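Local coordinates for siderophore-interacting protein (Aeromonas hydrophila, PDB 6K2L), which probably acts as an FAD-dependent ferric-siderophore reductase, passing electrons to siderophore-bound iron so that the metal can be released inside the cell, at residues A[257-260]-A[261-264]; A[220-223]-A[224-228]. The protein carries 1 engineered substitution. All blocks are in the same frame, centred on the assembly; numbering follows the deposited sequence.

Coming from the N terminus, the chain first builds the antiparallel barrel and then the parallel sheet, and both contacts belong to the later half of the protein. Interaction 2 (220-223 with 224-228) comes first, where strand 214-218 turns into helix 222-235. Interaction 1 (257-260 with 261-264) follows after strand 243-245, inside the C-terminal helix 255-266. Each joins residues about one helical turn apart, so neither closes a long loop; they run in series and neither nest nor cross. Their centres lie about 14 Å apart, yet they meet: Tyr258 OH is 3.2 Å from Glu222 OE2, a probable hydrogen bond tying the C-terminal helix to the start of helix 222-235.

Interaction 1: A[257-260]-A[261-264]; sequences AYHH and ARHD
Tyr258 is packed by Arg262 and Ala261, the aliphatic CB and CG of the arginine lying against its ring. The two side chains cross at about a right angle, Arg262 CB 3.4 Å from Tyr258 CE2. The arginine bends at chi3 (-89°), which brings the face of its guanidinium over Tyr258 CD2, 3.9 Å from Arg262 CZ; guanidinium and ring planes are 69° apart, so the groups are not stacked flat. Nearer the CD1 side, Ala261 CB makes an apolar contact with Tyr258 CD1 at 3.7 Å.

These residues sit on the C-terminal helix 255-266, and Arg262 belongs to the FAD pocket, where it touches the cofactor. Its guanidinium is steadied by Pro247 O at NE, and by Tyr248 O and a salt bridge to Glu255 at NH2.

The imidazoles gather on another side of the helix. His263 points its CD2-NE2 edge at the face of His259 in an offset edge-to-face pair, planes at 86°, with CD2 toward the rim; Glu255 holds His259 ND1. His260 joins this aromatic cluster, oblique to His263.

Backbone bonds keep the turn helical: Arg262 N to Tyr258 O (2.8 Å), His263 N to His259 O (3.1 Å) and Asp264 N to His260 O. A water accepts from Ala261 N and donates to Ala257 O at 2.7 Å.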
ATOM      1  N   ALA A 257      10.843  23.241  20.012  1.00 22.51           N
ATOM      2  CA  ALA A 257       9.977  24.366  20.313  1.00 26.46           C
ATOM      3  C   ALA A 257       8.546  24.121  19.860  1.00 31.85           C
ATOM      4  O   ALA A 257       7.613  24.720  20.420  1.00 30.78           O
ATOM      5  CB  ALA A 257      10.520  25.643  19.656  1.00 24.17           C
ATOM      6  N   TYR A 258       8.347  23.251  18.870  1.00 26.24           N
ATOM      7  CA  TYR A 258       7.043  23.140  18.243  1.00 28.70           C
ATOM      8  C   TYR A 258       6.195  21.985  18.752  1.00 32.04           C
ATOM      9  O   TYR A 258       5.012  21.937  18.416  1.00 29.76           O
ATOM     10  CB  TYR A 258       7.195  22.988  16.728  1.00 31.43           C
ATOM     11  CG  TYR A 258       5.884  23.100  15.987  1.00 32.00           C
ATOM     12  CD1 TYR A 258       5.071  24.207  16.155  1.00 35.12           C
ATOM     13  CD2 TYR A 258       5.439  22.079  15.153  1.00 28.53           C
ATOM     14  CE1 TYR A 258       3.862  24.313  15.497  1.00 34.70           C
ATOM     15  CE2 TYR A 258       4.235  22.183  14.479  1.00 25.64           C
ATOM     16  CZ  TYR A 258       3.448  23.304  14.662  1.00 29.50           C
ATOM     17  OH  TYR A 258       2.246  23.447  14.010  1.00 28.66           O
ATOM     18  N   HIS A 259       6.770  21.026  19.484  1.00 28.31           N
ATOM     19  CA  HIS A 259       6.051  19.786  19.743  1.00 31.41           C
ATOM     20  C   HIS A 259       4.693  20.058  20.391  1.00 36.54           C
ATOM     21  O   HIS A 259       3.645  19.590  19.913  1.00 40.73           O
ATOM     22  CB  HIS A 259       6.930  18.869  20.600  1.00 36.77           C
ATOM     23  CG  HIS A 259       6.261  17.603  21.045  1.00 45.45           C
ATOM     24  ND1 HIS A 259       6.083  16.523  20.207  1.00 41.95           N
ATOM     25  CD2 HIS A 259       5.729  17.243  22.240  1.00 46.65           C
ATOM     26  CE1 HIS A 259       5.469  15.551  20.863  1.00 51.51           C
ATOM     27  NE2 HIS A 259       5.242  15.963  22.099  1.00 54.55           N
ATOM     28  N   HIS A 260       4.675  20.874  21.430  1.00 36.55           N
ATOM     29  CA  HIS A 260       3.426  21.086  22.140  1.00 42.36           C
ATOM     30  C   HIS A 260       2.534  22.138  21.486  1.00 41.10           C
ATOM     31  O   HIS A 260       1.302  22.030  21.582  1.00 38.41           O
ATOM     32  CB  HIS A 260       3.732  21.407  23.603  1.00 43.69           C
ATOM     33  CG  HIS A 260       4.092  20.187  24.392  1.00 51.89           C
ATOM     34  ND1 HIS A 260       5.376  19.935  24.825  1.00 52.84           N
ATOM     35  CD2 HIS A 260       3.350  19.115  24.764  1.00 59.26           C
ATOM     36  CE1 HIS A 260       5.406  18.771  25.450  1.00 63.27           C
ATOM     37  NE2 HIS A 260       4.190  18.254  25.429  1.00 69.53           N
ATOM     38  N   ALA A 261       3.109  23.112  20.775  1.00 32.23           N
ATOM     39  CA  ALA A 261       2.282  23.921  19.889  1.00 35.25           C
ATOM     40  C   ALA A 261       1.525  23.042  18.894  1.00 39.08           C
ATOM     41  O   ALA A 261       0.336  23.273  18.645  1.00 43.11           O
ATOM     42  CB  ALA A 261       3.130  24.958  19.155  1.00 35.25           C
ATOM     43  N   ARG A 262       2.183  22.023  18.328  1.00 32.20           N
ATOM     44  CA  ARG A 262       1.515  21.183  17.334  1.00 33.97           C
ATOM     45  C   ARG A 262       0.391  20.395  17.972  1.00 34.90           C
ATOM     46  O   ARG A 262      -0.693  20.243  17.385  1.00 33.24           O
ATOM     47  CB  ARG A 262       2.504  20.225  16.657  1.00 29.47           C
ATOM     48  CG  ARG A 262       1.980  19.599  15.348  1.00 26.06           C
ATOM     49  CD  ARG A 262       2.610  18.236  15.067  1.00 29.25           C
ATOM     50  NE  ARG A 262       3.860  18.320  14.289  1.00 26.82           N
ATOM     51  CZ  ARG A 262       5.086  18.229  14.812  1.00 26.06           C
ATOM     52  NH1 ARG A 262       5.226  18.075  16.127  1.00 27.21           N
ATOM     53  NH2 ARG A 262       6.174  18.309  14.032  1.00 17.45           N
ATOM     54  N   HIS A 263       0.647  19.862  19.165  1.00 35.93           N
ATOM     55  CA  HIS A 263      -0.437  19.241  19.914  1.00 37.35           C
ATOM     56  C   HIS A 263      -1.608  20.213  20.107  1.00 44.00           C
ATOM     57  O   HIS A 263      -2.772  19.840  19.909  1.00 46.24           O
ATOM     58  CB  HIS A 263       0.094  18.713  21.249  1.00 42.41           C
ATOM     59  CG  HIS A 263       0.785  17.383  21.140  1.00 48.52           C
ATOM     60  ND1 HIS A 263       0.169  16.266  20.617  1.00 48.58           N
ATOM     61  CD2 HIS A 263       2.041  16.991  21.480  1.00 50.76           C
ATOM     62  CE1 HIS A 263       1.013  15.246  20.632  1.00 52.34           C
ATOM     63  NE2 HIS A 263       2.155  15.657  21.156  1.00 55.36           N
ATOM     64  N   ASP A 264      -1.330  21.474  20.457  1.00 43.52           N
ATOM     65  CA  ASP A 264      -2.442  22.388  20.711  1.00 45.42           C
ATOM     66  C   ASP A 264      -3.145  22.819  19.425  1.00 45.43           C
ATOM     67  O   ASP A 264      -4.312  23.222  19.476  1.00 48.22           O
ATOM     68  CB  ASP A 264      -1.967  23.607  21.514  1.00 48.10           C
ATOM     69  CG  ASP A 264      -2.263  23.470  23.029  1.00 62.23           C
ATOM     70  OD1 ASP A 264      -3.455  23.499  23.434  1.00 51.78           O
ATOM     71  OD2 ASP A 264      -1.292  23.319  23.811  1.00 68.53           O
TER
HETATM   72  O   HOH W   1       6.073  23.319  22.188  1.00 32.82           O

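Interaction 2: A[220-223]-A[224-228]; sequences GEEG and LVVPM
Leu224, Gly223 and Glu222 account for most of this contact, which lies at the N-terminal start of helix 222-235. Leu224 CB lies 3.6 Å from Glu221 O, while the Leu224 amide gives that same oxygen a hydrogen bond of 3.0 Å, arriving from above the carbonyl plane. Val225 N adds a weak one, so Glu221 O is shared by two successive amides.

Gly223 is bonded at its amide but, within this contact, only packed against at its carbonyl. The amide donates to Glu221 OE1 at 2.8 Å, meeting the carboxylate from above its plane; this is the N-cap bond that satisfies an amide at the start of the helix, and the carboxylate's charge would probably suit the helix dipole there. The other carboxylate oxygen, OE2, is taken by His251 N. Gly223 O faces the ring of Pro227, with CG 3.2 Å away: proline has no N-H to give this carbonyl, and the helix is kinked at Pro227.

Glu222 O receives Val226 N at 3.0 Å, nearly in line with the carbonyl. Its side chain leaves anti to the backbone N (chi1 -154°) and then stays extended, running beside Val226 and pointing the same way, with Glu222 CG 4.1 Å from Val226 CG2.

The turn belongs to the beta-alpha-beta unit of strand 214-218, helix 222-235 and strand 243-245. Leu224 reaches Val142 and Asp144 of strand 138-144 and Leu200 of helix 198-205, whereas Glu222 and Val226 both lean on Val265 of the C-terminal helix 255-266.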
ATOM      1  N   GLY A 220       1.942  19.063   6.142  1.00 15.32           N
ATOM      2  CA  GLY A 220       2.993  20.013   5.804  1.00 18.80           C
ATOM      3  C   GLY A 220       3.057  21.184   6.766  1.00 16.57           C
ATOM      4  O   GLY A 220       2.558  21.093   7.888  1.00 16.37           O
ATOM      5  N   GLU A 221       3.618  22.301   6.324  1.00 22.62           N
ATOM      6  CA  GLU A 221       3.882  23.452   7.190  1.00 21.37           C
ATOM      7  C   GLU A 221       2.589  24.087   7.723  1.00 21.17           C
ATOM      8  O   GLU A 221       1.535  24.070   7.083  1.00 20.76           O
ATOM      9  CB  GLU A 221       4.696  24.496   6.430  1.00 20.51           C
ATOM     10  CG  GLU A 221       5.557  25.371   7.318  1.00 23.74           C
ATOM     11  CD  GLU A 221       4.839  26.624   7.743  1.00 22.53           C
ATOM     12  OE1 GLU A 221       3.878  27.016   7.047  1.00 25.08           O
ATOM     13  OE2 GLU A 221       5.231  27.214   8.769  1.00 23.69           O
ATOM     14  N   GLU A 222       2.701  24.691   8.912  1.00 26.94           N
ATOM     15  CA  GLU A 222       1.521  25.122   9.668  1.00 28.08           C
ATOM     16  C   GLU A 222       0.640  26.096   8.885  1.00 27.64           C
ATOM     17  O   GLU A 222      -0.603  26.026   8.967  1.00 24.03           O
ATOM     18  CB  GLU A 222       1.959  25.760  10.978  1.00 27.39           C
ATOM     19  CG  GLU A 222       0.921  25.677  12.057  1.00 35.49           C
ATOM     20  CD  GLU A 222       1.099  26.766  13.108  1.00 42.57           C
ATOM     21  OE1 GLU A 222       1.180  27.965  12.720  1.00 42.34           O
ATOM     22  OE2 GLU A 222       1.165  26.410  14.313  1.00 46.65           O
ATOM     23  N   GLY A 223       1.272  27.016   8.136  1.00 24.25           N
ATOM     24  CA  GLY A 223       0.606  28.019   7.317  1.00 24.80           C
ATOM     25  C   GLY A 223      -0.133  27.515   6.091  1.00 29.58           C
ATOM     26  O   GLY A 223      -0.691  28.314   5.333  1.00 37.13           O
ATOM     27  N   LEU A 224      -0.096  26.210   5.839  1.00 25.62           N
ATOM     28  CA  LEU A 224      -1.014  25.574   4.905  1.00 25.88           C
ATOM     29  C   LEU A 224      -2.136  24.846   5.631  1.00 29.45           C
ATOM     30  O   LEU A 224      -3.301  24.951   5.231  1.00 30.21           O
ATOM     31  CB  LEU A 224      -0.268  24.586   4.003  1.00 22.06           C
ATOM     32  CG  LEU A 224       0.781  25.147   3.058  1.00 23.55           C
ATOM     33  CD1 LEU A 224       1.767  24.059   2.700  1.00 21.42           C
ATOM     34  CD2 LEU A 224       0.137  25.698   1.806  1.00 23.61           C
ATOM     35  N   VAL A 225      -1.805  24.112   6.703  1.00 24.50           N
ATOM     36  CA  VAL A 225      -2.800  23.266   7.354  1.00 23.01           C
ATOM     37  C   VAL A 225      -3.889  24.105   7.991  1.00 31.61           C
ATOM     38  O   VAL A 225      -5.082  23.800   7.869  1.00 31.08           O
ATOM     39  CB  VAL A 225      -2.135  22.349   8.390  1.00 21.65           C
ATOM     40  CG1 VAL A 225      -3.199  21.639   9.218  1.00 17.70           C
ATOM     41  CG2 VAL A 225      -1.234  21.351   7.695  1.00 18.47           C
ATOM     42  N   VAL A 226      -3.505  25.176   8.674  1.00 35.75           N
ATOM     43  CA  VAL A 226      -4.474  25.899   9.494  1.00 30.55           C
ATOM     44  C   VAL A 226      -5.476  26.693   8.651  1.00 32.02           C
ATOM     45  O   VAL A 226      -6.696  26.562   8.871  1.00 31.58           O
ATOM     46  CB  VAL A 226      -3.731  26.771  10.514  1.00 31.25           C
ATOM     47  CG1 VAL A 226      -4.664  27.818  11.090  1.00 29.66           C
ATOM     48  CG2 VAL A 226      -3.152  25.863  11.601  1.00 25.43           C
ATOM     49  N   PRO A 227      -5.047  27.518   7.690  1.00 27.95           N
ATOM     50  CA  PRO A 227      -6.044  28.206   6.864  1.00 27.43           C
ATOM     51  C   PRO A 227      -6.973  27.253   6.145  1.00 32.00           C
ATOM     52  O   PRO A 227      -8.167  27.552   6.036  1.00 39.65           O
ATOM     53  CB  PRO A 227      -5.199  29.031   5.880  1.00 27.35           C
ATOM     54  CG  PRO A 227      -3.822  28.460   5.932  1.00 31.96           C
ATOM     55  CD  PRO A 227      -3.674  27.923   7.331  1.00 33.08           C
ATOM     56  N   MET A 228      -6.480  26.106   5.670  1.00 31.47           N
ATOM     57  CA  MET A 228      -7.353  25.174   4.959  1.00 31.61           C
ATOM     58  C   MET A 228      -8.366  24.523   5.894  1.00 27.34           C
ATOM     59  O   MET A 228      -9.546  24.408   5.538  1.00 30.17           O
ATOM     60  CB  MET A 228      -6.524  24.098   4.242  1.00 27.59           C
ATOM     61  CG  MET A 228      -5.634  24.610   3.078  1.00 26.25           C
ATOM     62  SD  MET A 228      -6.445  25.732   1.904  1.00 27.16           S
ATOM     63  CE  MET A 228      -7.923  24.784   1.472  1.00 24.47           C
TER